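Local coordinates for ribokinase (Cryptococcus neoformans var. grubii serotype A, PDB 6CW5), which probably phosphorylates D-ribose at O-5 with ATP and magnesium, giving D-ribose 5-phosphate for nucleotide synthesis or the pentose phosphate pathway, at residues E230-D235 with L253-G258; I244-L247 with G251-C254. One frame throughout, in Å; residues are numbered along the deposited sequence. Where two conformers were deposited one is given.

Overall arrangement
Following the chain from the N terminus, helix 220-233 comes first, then strand 242-246, then strand 252-255. Contact 2 (I244-L247 with G251-C254) closes the short turn between the two strands, an antiparallel hairpin inside the mixed nine-stranded sheet of the PfkB fold. Contact 1 (E230-D235 with L253-G258) closes a longer loop, from the C-terminal end of the helix to the far end of the second strand, so contact 2 is nested within it. Both use strand 252-255, sharing L253 and C254, with about 13 Å between their centres. Contact 1 ties the helix to the end of the hairpin away from its turn; contact 2 joins the hairpin strands beside the nucleotide-binding turn.

Contact 1: E230-D235 with L253-G258; sequences ELHEND and LCYEPG
The rings of H232 and Y255 meet as a T-shaped (edge-to-face) pair, with centroids 5.1 Å apart and planes at 65°. The tyrosine supplies the edge and the histidine the face: Y255 OH lies over the centre of the imidazole, 2.9 Å above its plane, while Y255 CE2 comes within 3.6 Å of H232 ND1. Each first torsion sets CG anti to the backbone N (chi1 172° in H232), which carries the rings out across the gap between helix end and strand end.

Within L253-G258, G258 N donates a nearly straight hydrogen bond to Y255 OH (2.9 Å, 167°), closing the segment after the strand onto the phenol oxygen and fixing the hydroxyl that faces the imidazole.

Apolar contact is slight. P257 CB lies 4.1 Å from H232 CE1.

H232 sits in the last turn of helix 220-233, and its side chain also touches K239 in the following loop. Y255 ends strand 252-255, where its backbone pairs with I243 of the adjacent strand and its side chain also touches I228, one helical turn before H232. With helix 196-205, helix 220-233 forms the beta-alpha-beta crossover between parallel neighbours 191-195 and 242-246, its C-terminal end set against strand 252-255.

Contact 2: I244-L247 with G251-C254; sequences ICTL and GILC
Three backbone hydrogen bonds join I244-L247 to G251-C254. C245 and L253 form an antiparallel hydrogen-bonded pair: C245 N donates to L253 O and L253 N to C245 O, both at 2.9 Å. Beyond them L247 N reaches G251 O at 2.7 Å, drawing the chain together where the strands give way to the turn. L253 O and C245 O also accept weaker CA-H...O contacts, from I244 CA (3.3 Å to L253 O) and I252 CA respectively.

This is a beta hairpin whose turn carries part of the nucleotide site. T246 and G251, flanking the turn, contact ADP in a structure of this protein, although no nucleotide is bound here; at the backbone angles of G251 (phi 102°, psi -158°) a beta carbon would collide with the preceding carbonyl oxygen.

On the face bearing I244, T246, I252 and C254, I244 CD1 packs on C254 SG in the modelled conformer of that cysteine, while the CG2 methyls of T246 and I252 meet at 4.1 Å. T246 OG1, set between its backbone N and carbonyl carbon (chi1 61°), makes a weak hydrogen bond to V194 O. F283 lies against I244 and I252. On the side bearing C245 and L253, L247 CD1 from the start of the turn approaches L253 CG at 3.9 Å, and both leucines rest on A224 of helix 220-233.

Contact 1: E230-D235 with L253-G258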
ATOM      1  N   GLU A 230     -17.681 -19.215  15.435  1.00 21.62           N
ATOM      2  CA  GLU A 230     -18.554 -18.261  14.762  1.00 21.61           C
ATOM      3  C   GLU A 230     -17.796 -17.465  13.705  1.00 25.08           C
ATOM      4  O   GLU A 230     -18.281 -17.264  12.576  1.00 24.09           O
ATOM      5  CB  GLU A 230     -19.171 -17.306  15.787  1.00 24.38           C
ATOM      6  CG  GLU A 230     -20.092 -16.325  15.096  1.00 28.78           C
ATOM      7  CD  GLU A 230     -20.965 -15.501  16.022  1.00 31.76           C
ATOM      8  OE1 GLU A 230     -21.031 -15.787  17.246  1.00 31.88           O
ATOM      9  OE2 GLU A 230     -21.602 -14.559  15.489  1.00 29.38           O
ATOM     10  N   LEU A 231     -16.607 -16.999  14.066  1.00 19.94           N
ATOM     11  CA  LEU A 231     -15.778 -16.251  13.134  1.00 18.96           C
ATOM     12  C   LEU A 231     -15.485 -17.096  11.911  1.00 19.82           C
ATOM     13  O   LEU A 231     -15.604 -16.618  10.780  1.00 23.01           O
ATOM     14  CB  LEU A 231     -14.492 -15.802  13.831  1.00 20.23           C
ATOM     15  CG  LEU A 231     -13.514 -14.962  13.020  1.00 25.56           C
ATOM     16  CD1 LEU A 231     -14.217 -13.720  12.483  1.00 24.24           C
ATOM     17  CD2 LEU A 231     -12.271 -14.559  13.861  1.00 23.73           C
ATOM     18  N   HIS A 232     -15.173 -18.383  12.120  1.00 18.21           N
ATOM     19  CA  HIS A 232     -14.869 -19.272  11.009  1.00 23.50           C
ATOM     20  C   HIS A 232     -15.970 -19.269   9.965  1.00 25.16           C
ATOM     21  O   HIS A 232     -15.689 -19.286   8.764  1.00 23.96           O
ATOM     22  CB  HIS A 232     -14.655 -20.704  11.530  1.00 23.95           C
ATOM     23  CG  HIS A 232     -14.530 -21.731  10.448  1.00 26.00           C
ATOM     24  ND1 HIS A 232     -13.425 -21.794   9.621  1.00 23.12           N
ATOM     25  CD2 HIS A 232     -15.341 -22.755  10.073  1.00 25.30           C
ATOM     26  CE1 HIS A 232     -13.564 -22.808   8.784  1.00 24.70           C
ATOM     27  NE2 HIS A 232     -14.727 -23.394   9.021  1.00 28.86           N
ATOM     28  N   GLU A 233     -17.235 -19.267  10.406  1.00 21.83           N
ATOM     29  CA  GLU A 233     -18.387 -19.361   9.523  1.00 24.71           C
ATOM     30  C   GLU A 233     -18.830 -18.020   8.963  1.00 25.19           C
ATOM     31  O   GLU A 233     -19.738 -17.993   8.116  1.00 26.86           O
ATOM     32  CB  GLU A 233     -19.590 -19.953  10.260  1.00 29.66           C
ATOM     33  CG  GLU A 233     -19.327 -21.232  10.982  1.00 44.55           C
ATOM     34  CD  GLU A 233     -19.391 -22.424  10.076  1.00 48.99           C
ATOM     35  OE1 GLU A 233     -20.106 -22.373   9.049  1.00 50.94           O
ATOM     36  OE2 GLU A 233     -18.722 -23.419  10.397  1.00 48.72           O
ATOM     37  N   ASN A 234     -18.233 -16.920   9.402  1.00 23.58           N
ATOM     38  CA  ASN A 234     -18.769 -15.607   9.071  1.00 24.15           C
ATOM     39  C   ASN A 234     -18.401 -15.237   7.633  1.00 22.69           C
ATOM     40  O   ASN A 234     -17.248 -15.385   7.230  1.00 23.53           O
ATOM     41  CB  ASN A 234     -18.230 -14.559  10.061  1.00 21.05           C
ATOM     42  CG  ASN A 234     -18.900 -13.228   9.876  1.00 28.27           C
ATOM     43  OD1 ASN A 234     -18.647 -12.572   8.886  1.00 24.76           O
ATOM     44  ND2 ASN A 234     -19.813 -12.849  10.795  1.00 23.03           N
ATOM     45  N   ASP A 235     -19.374 -14.740   6.862  1.00 25.79           N
ATOM     46  CA  ASP A 235     -19.108 -14.497   5.445  1.00 26.66           C
ATOM     47  C   ASP A 235     -18.105 -13.382   5.200  1.00 28.19           C
ATOM     48  O   ASP A 235     -17.578 -13.290   4.085  1.00 28.11           O
ATOM     49  CB  ASP A 235     -20.389 -14.155   4.691  1.00 28.28           C
ATOM     50  CG  ASP A 235     -21.362 -15.322   4.624  1.00 45.87           C
ATOM     51  OD1 ASP A 235     -20.906 -16.482   4.640  1.00 47.25           O
ATOM     52  OD2 ASP A 235     -22.583 -15.063   4.560  1.00 50.51           O
ATOM     53  N   LEU A 253      -6.254 -20.671  22.898  1.00 25.39           N
ATOM     54  CA  LEU A 253      -7.096 -21.511  22.056  1.00 24.50           C
ATOM     55  C   LEU A 253      -6.482 -21.597  20.661  1.00 25.71           C
ATOM     56  O   LEU A 253      -5.952 -20.616  20.136  1.00 25.74           O
ATOM     57  CB  LEU A 253      -8.508 -20.922  21.980  1.00 24.38           C
ATOM     58  CG  LEU A 253      -9.294 -20.878  23.289  1.00 28.41           C
ATOM     59  CD1 LEU A 253     -10.575 -20.036  23.164  1.00 27.75           C
ATOM     60  CD2 LEU A 253      -9.650 -22.289  23.720  1.00 30.12           C
ATOM     61  N   CYS A 254      -6.538 -22.767  20.062  1.00 23.67           N
ATOM     62  CA  CYS A 254      -5.983 -22.988  18.736  0.61 23.76           C
ATOM     63  C   CYS A 254      -7.048 -23.661  17.883  1.00 26.44           C
ATOM     64  O   CYS A 254      -7.728 -24.586  18.349  1.00 27.38           O
ATOM     65  CB  CYS A 254      -4.701 -23.847  18.827  0.61 29.06           C
ATOM     66  SG  CYS A 254      -3.978 -24.398  17.252  0.61 33.09           S
ATOM     67  N   TYR A 255      -7.199 -23.194  16.644  1.00 22.09           N
ATOM     68  CA  TYR A 255      -8.221 -23.718  15.744  1.00 20.74           C
ATOM     69  C   TYR A 255      -7.643 -23.828  14.342  1.00 27.45           C
ATOM     70  O   TYR A 255      -7.209 -22.823  13.771  1.00 25.26           O
ATOM     71  CB  TYR A 255      -9.470 -22.819  15.726  1.00 19.66           C
ATOM     72  CG  TYR A 255     -10.449 -23.177  14.633  1.00 22.31           C
ATOM     73  CD1 TYR A 255     -11.320 -24.246  14.792  1.00 24.32           C
ATOM     74  CD2 TYR A 255     -10.495 -22.462  13.444  1.00 26.28           C
ATOM     75  CE1 TYR A 255     -12.214 -24.590  13.795  1.00 23.01           C
ATOM     76  CE2 TYR A 255     -11.387 -22.795  12.442  1.00 22.14           C
ATOM     77  CZ  TYR A 255     -12.245 -23.864  12.629  1.00 25.29           C
ATOM     78  OH  TYR A 255     -13.144 -24.219  11.647  1.00 25.62           O
ATOM     79  N   GLU A 256      -7.656 -25.037  13.787  1.00 24.06           N
ATOM     80  CA  GLU A 256      -7.452 -25.218  12.352  1.00 24.97           C
ATOM     81  C   GLU A 256      -8.783 -25.426  11.660  1.00 24.24           C
ATOM     82  O   GLU A 256      -9.679 -26.084  12.217  1.00 25.20           O
ATOM     83  CB  GLU A 256      -6.538 -26.418  12.053  1.00 25.28           C
ATOM     84  CG  GLU A 256      -5.196 -26.317  12.717  1.00 29.75           C
ATOM     85  CD  GLU A 256      -4.334 -27.511  12.394  1.00 43.62           C
ATOM     86  OE1 GLU A 256      -4.369 -28.489  13.167  1.00 37.87           O
ATOM     87  OE2 GLU A 256      -3.658 -27.472  11.347  1.00 41.22           O
ATOM     88  N   PRO A 257      -8.930 -24.864  10.462  1.00 23.23           N
ATOM     89  CA  PRO A 257     -10.207 -24.956   9.746  1.00 24.55           C
ATOM     90  C   PRO A 257     -10.803 -26.357   9.775  1.00 29.85           C
ATOM     91  O   PRO A 257     -10.139 -27.334   9.414  1.00 28.08           O
ATOM     92  CB  PRO A 257      -9.830 -24.546   8.318  1.00 32.94           C
ATOM     93  CG  PRO A 257      -8.706 -23.594   8.513  1.00 28.51           C
ATOM     94  CD  PRO A 257      -7.913 -24.125   9.691  1.00 26.13           C
ATOM     95  N   GLY A 258     -12.036 -26.449  10.255  1.00 30.94           N
ATOM     96  CA  GLY A 258     -12.773 -27.690  10.284  1.00 33.59           C
ATOM     97  C   GLY A 258     -12.450 -28.598  11.445  1.00 35.34           C
ATOM     98  O   GLY A 258     -13.070 -29.661  11.559  1.00 34.03           O
TER

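Contact 2: I244-L247 with G251-C254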
ATOM      1  N   ILE A 244      -5.448 -18.542  16.353  1.00 23.67           N
ATOM      2  CA  ILE A 244      -4.884 -18.669  17.696  1.00 25.08           C
ATOM      3  C   ILE A 244      -5.459 -17.510  18.492  1.00 22.04           C
ATOM      4  O   ILE A 244      -5.299 -16.354  18.088  1.00 23.35           O
ATOM      5  CB  ILE A 244      -3.350 -18.572  17.693  1.00 31.00           C
ATOM      6  CG1 ILE A 244      -2.689 -19.639  16.804  1.00 28.72           C
ATOM      7  CG2 ILE A 244      -2.827 -18.674  19.127  1.00 33.99           C
ATOM      8  CD1 ILE A 244      -2.963 -21.043  17.213  1.00 26.83           C
ATOM      9  N   CYS A 245      -6.149 -17.798  19.588  1.00 25.47           N
ATOM     10  CA  CYS A 245      -6.660 -16.738  20.460  1.00 24.73           C
ATOM     11  C   CYS A 245      -5.984 -16.865  21.822  1.00 23.40           C
ATOM     12  O   CYS A 245      -6.222 -17.836  22.550  1.00 28.31           O
ATOM     13  CB  CYS A 245      -8.188 -16.805  20.597  1.00 22.29           C
ATOM     14  SG  CYS A 245      -8.824 -15.419  21.581  1.00 24.97           S
ATOM     15  N   THR A 246      -5.127 -15.904  22.162  1.00 26.07           N
ATOM     16  CA  THR A 246      -4.509 -15.911  23.478  1.00 25.98           C
ATOM     17  C   THR A 246      -5.517 -15.395  24.497  1.00 35.06           C
ATOM     18  O   THR A 246      -6.302 -14.485  24.210  1.00 29.25           O
ATOM     19  CB  THR A 246      -3.229 -15.066  23.489  1.00 31.62           C
ATOM     20  OG1 THR A 246      -3.542 -13.709  23.172  1.00 30.79           O
ATOM     21  CG2 THR A 246      -2.268 -15.577  22.423  1.00 31.47           C
ATOM     22  N   LEU A 247      -5.543 -16.027  25.670  1.00 28.64           N
ATOM     23  CA  LEU A 247      -6.424 -15.616  26.753  1.00 28.94           C
ATOM     24  C   LEU A 247      -5.617 -15.214  27.981  1.00 33.83           C
ATOM     25  O   LEU A 247      -6.040 -15.465  29.107  1.00 41.25           O
ATOM     26  CB  LEU A 247      -7.421 -16.721  27.110  1.00 27.23           C
ATOM     27  CG  LEU A 247      -8.216 -17.425  25.991  1.00 30.74           C
ATOM     28  CD1 LEU A 247      -9.001 -18.647  26.530  1.00 30.25           C
ATOM     29  CD2 LEU A 247      -9.148 -16.453  25.257  1.00 29.53           C
ATOM     30  N   GLY A 251      -4.542 -19.019  29.355  1.00 40.91           N
ATOM     31  CA  GLY A 251      -4.135 -19.962  28.330  1.00 37.68           C
ATOM     32  C   GLY A 251      -4.345 -19.465  26.911  1.00 31.50           C
ATOM     33  O   GLY A 251      -4.383 -18.261  26.628  1.00 30.49           O
ATOM     34  N   ILE A 252      -4.430 -20.425  25.991  1.00 30.11           N
ATOM     35  CA  ILE A 252      -4.616 -20.118  24.576  1.00 27.74           C
ATOM     36  C   ILE A 252      -5.583 -21.118  23.960  1.00 31.62           C
ATOM     37  O   ILE A 252      -5.710 -22.260  24.417  1.00 29.04           O
ATOM     38  CB  ILE A 252      -3.299 -20.117  23.760  1.00 28.82           C
ATOM     39  CG1 ILE A 252      -2.717 -21.518  23.695  1.00 35.84           C
ATOM     40  CG2 ILE A 252      -2.265 -19.195  24.375  1.00 35.80           C
ATOM     41  CD1 ILE A 252      -1.738 -21.703  22.557  1.00 41.31           C
ATOM     42  N   LEU A 253      -6.254 -20.671  22.898  1.00 25.39           N
ATOM     43  CA  LEU A 253      -7.096 -21.511  22.056  1.00 24.50           C
ATOM     44  C   LEU A 253      -6.482 -21.597  20.661  1.00 25.71           C
ATOM     45  O   LEU A 253      -5.952 -20.616  20.136  1.00 25.74           O
ATOM     46  CB  LEU A 253      -8.508 -20.922  21.980  1.00 24.38           C
ATOM     47  CG  LEU A 253      -9.294 -20.878  23.289  1.00 28.41           C
ATOM     48  CD1 LEU A 253     -10.575 -20.036  23.164  1.00 27.75           C
ATOM     49  CD2 LEU A 253      -9.650 -22.289  23.720  1.00 30.12           C
ATOM     50  N   CYS A 254      -6.538 -22.767  20.062  1.00 23.67           N
ATOM     51  CA  CYS A 254      -5.983 -22.988  18.736  0.61 23.76           C
ATOM     52  C   CYS A 254      -7.048 -23.661  17.883  1.00 26.44           C
ATOM     53  O   CYS A 254      -7.728 -24.586  18.349  1.00 27.38           O
ATOM     54  CB  CYS A 254      -4.701 -23.847  18.827  0.61 29.06           C
ATOM     55  SG  CYS A 254      -3.978 -24.398  17.252  0.61 33.09           S
TER